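Local coordinates for sperm-specific class P protein 34 (Caenorhabditis elegans, PDB 1M1S) that is of unknown function but belongs to the major sperm protein family, whose members in nematode sperm include the filament-forming proteins behind amoeboid crawling, at residues Glu49-Arg54 and Lys78-Val83. Residues are numbered along the deposited sequence; the frame is centred on the assembly and turned at random.
Sequences EHYRVR and KEDKIV
Asp80 comes to the rim of the Tyr51 ring: Asp80 OD2 stands 3.7 Å from Tyr51 CE1, in the ring plane, while the carboxylate is turned 70° from that plane. A single water lies within hydrogen-bonding distance of Asp80 OD2 (2.8 Å), Tyr51 OH (2.9 Å) and the backbone oxygen Lys78 O, and so links Asp80 and the residue just before strand 79-89 to the phenol of Tyr51. The other carboxylate oxygen, Asp80 OD1, is hydrogen-bonded to Ser46 OG, so both oxygens are engaged and the group's rotation is restrained. Residues 49-54 and 78-83 meet directly only through side chains, with no backbone hydrogen bond between them. They illustrate how opposing layers meet in the immunoglobulin-like beta sandwich of major sperm protein domains, here with a polar end and an apolar one. Two residues on, Ile82 carries the apolar half of the contact. Its CG1 lies anti to the carbonyl carbon, and the extended chi2 of 169° carries Ile82 CD1 on, tip to tip, to 3.7 Å from Val53 CG1 and a tight 3.3 Å from Val53 CG2. Val43 touches both Val53 and Ile82, and Leu113 packs on both Tyr51 and Ile82.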
loop_
_atom_site.group_PDB
_atom_site.type_symbol
_atom_site.label_atom_id
_atom_site.label_comp_id
_atom_site.label_asym_id
_atom_site.label_seq_id
_atom_site.Cartn_x
_atom_site.Cartn_y
_atom_site.Cartn_z
ATOM N N GLU A 49 11.004 -0.855 10.586
ATOM C CA GLU A 49 12.384 -0.952 11.039
ATOM C C GLU A 49 13.298 -1.851 10.210
ATOM O O GLU A 49 14.498 -1.895 10.462
ATOM C CB GLU A 49 12.396 -1.387 12.500
ATOM C CG GLU A 49 13.759 -1.538 13.152
ATOM C CD GLU A 49 13.708 -2.589 14.239
ATOM O OE1 GLU A 49 12.613 -2.757 14.824
ATOM O OE2 GLU A 49 14.724 -3.273 14.488
ATOM N N HIS A 50 12.726 -2.634 9.300
ATOM C CA HIS A 50 13.503 -3.483 8.389
ATOM C C HIS A 50 12.887 -3.140 7.043
ATOM O O HIS A 50 13.444 -3.416 5.991
ATOM C CB HIS A 50 13.314 -4.977 8.637
ATOM C CG HIS A 50 13.696 -5.437 10.012
ATOM N ND1 HIS A 50 14.988 -5.300 10.515
ATOM C CD2 HIS A 50 12.968 -5.984 10.986
ATOM C CE1 HIS A 50 14.993 -5.732 11.760
ATOM N NE2 HIS A 50 13.791 -6.160 12.081
ATOM N N TYR A 51 11.709 -2.533 7.096
ATOM C CA TYR A 51 10.995 -2.128 5.902
ATOM C C TYR A 51 10.777 -0.622 5.842
ATOM O O TYR A 51 10.556 0.028 6.862
ATOM C CB TYR A 51 9.660 -2.862 5.844
ATOM C CG TYR A 51 9.835 -4.336 5.589
ATOM C CD1 TYR A 51 9.695 -5.277 6.612
ATOM C CD2 TYR A 51 10.159 -4.795 4.315
ATOM C CE1 TYR A 51 9.882 -6.644 6.361
ATOM C CE2 TYR A 51 10.345 -6.146 4.066
ATOM C CZ TYR A 51 10.204 -7.063 5.084
ATOM O OH TYR A 51 10.419 -8.386 4.807
ATOM N N ARG A 52 10.895 -0.080 4.637
ATOM C CA ARG A 52 10.702 1.331 4.363
ATOM C C ARG A 52 9.803 1.392 3.142
ATOM O O ARG A 52 10.253 1.221 2.006
ATOM C CB ARG A 52 12.043 1.986 4.079
ATOM C CG ARG A 52 11.977 3.335 3.372
ATOM C CD ARG A 52 13.404 3.825 3.084
ATOM N NE ARG A 52 13.593 4.455 1.771
ATOM C CZ ARG A 52 14.718 4.368 1.055
ATOM N NH1 ARG A 52 15.755 3.680 1.519
ATOM N NH2 ARG A 52 14.808 4.975 -0.123
ATOM N N VAL A 53 8.515 1.587 3.408
ATOM C CA VAL A 53 7.493 1.669 2.369
ATOM C C VAL A 53 7.158 3.142 1.999
ATOM O O VAL A 53 7.173 4.038 2.854
ATOM C CB VAL A 53 6.266 0.823 2.773
ATOM C CG1 VAL A 53 5.313 0.653 1.622
ATOM C CG2 VAL A 53 6.727 -0.511 3.235
ATOM N N ARG A 54 6.952 3.398 0.706
ATOM C CA ARG A 54 6.672 4.749 0.199
ATOM C C ARG A 54 5.712 4.691 -0.984
ATOM O O ARG A 54 5.890 3.882 -1.887
ATOM C CB ARG A 54 7.971 5.435 -0.271
ATOM C CG ARG A 54 9.095 5.480 0.734
ATOM C CD ARG A 54 10.086 6.566 0.407
ATOM N NE ARG A 54 11.177 6.613 1.381
ATOM C CZ ARG A 54 11.029 6.842 2.683
ATOM N NH1 ARG A 54 9.825 7.044 3.200
ATOM N NH2 ARG A 54 12.096 6.853 3.471
ATOM N N LYS A 78 12.146 -12.979 8.952
ATOM C CA LYS A 78 10.795 -13.183 9.458
ATOM C C LYS A 78 9.779 -12.653 8.461
ATOM O O LYS A 78 10.127 -12.125 7.413
ATOM C CB LYS A 78 10.590 -12.506 10.818
ATOM C CG LYS A 78 10.562 -11.007 10.781
ATOM C CD LYS A 78 10.333 -10.444 12.170
ATOM C CE LYS A 78 8.881 -9.992 12.406
ATOM N NZ LYS A 78 7.848 -11.064 12.425
ATOM N N GLU A 79 8.515 -12.812 8.796
ATOM C CA GLU A 79 7.448 -12.344 7.955
ATOM C C GLU A 79 6.776 -11.141 8.617
ATOM O O GLU A 79 6.691 -11.057 9.858
ATOM C CB GLU A 79 6.477 -13.494 7.703
ATOM C CG GLU A 79 7.155 -14.648 6.955
ATOM C CD GLU A 79 6.233 -15.809 6.612
ATOM O OE1 GLU A 79 5.004 -15.728 6.866
ATOM O OE2 GLU A 79 6.756 -16.820 6.088
ATOM N N ASP A 80 6.367 -10.184 7.780
ATOM C CA ASP A 80 5.687 -8.967 8.222
ATOM C C ASP A 80 4.603 -8.628 7.215
ATOM O O ASP A 80 4.482 -9.301 6.194
ATOM C CB ASP A 80 6.688 -7.826 8.327
ATOM C CG ASP A 80 7.527 -7.921 9.565
ATOM O OD1 ASP A 80 6.988 -7.654 10.648
ATOM O OD2 ASP A 80 8.709 -8.288 9.460
ATOM N N LYS A 81 3.812 -7.592 7.473
ATOM C CA LYS A 81 2.766 -7.236 6.513
ATOM C C LYS A 81 2.531 -5.736 6.366
ATOM O O LYS A 81 2.915 -4.932 7.221
ATOM C CB LYS A 81 1.440 -7.898 6.876
ATOM C CG LYS A 81 0.897 -7.439 8.219
ATOM C CD LYS A 81 -0.495 -7.926 8.457
ATOM C CE LYS A 81 -0.846 -7.740 9.894
ATOM N NZ LYS A 81 -2.282 -7.984 10.024
ATOM N N ILE A 82 1.833 -5.388 5.292
ATOM C CA ILE A 82 1.467 -4.012 4.971
ATOM C C ILE A 82 -0.022 -4.076 4.682
ATOM O O ILE A 82 -0.471 -4.962 3.952
ATOM C CB ILE A 82 2.174 -3.528 3.687
ATOM C CG1 ILE A 82 3.531 -2.934 4.022
ATOM C CG2 ILE A 82 1.311 -2.529 2.923
ATOM C CD1 ILE A 82 4.332 -2.699 2.809
ATOM N N VAL A 83 -0.799 -3.194 5.298
ATOM C CA VAL A 83 -2.230 -3.195 5.044
ATOM C C VAL A 83 -2.585 -1.920 4.324
ATOM O O VAL A 83 -2.404 -0.832 4.868
ATOM C CB VAL A 83 -3.068 -3.301 6.349
ATOM C CG1 VAL A 83 -4.543 -3.424 6.016
ATOM C CG2 VAL A 83 -2.672 -4.520 7.126
HETATM O O HOH W 1 9.745 -9.683 7.254
#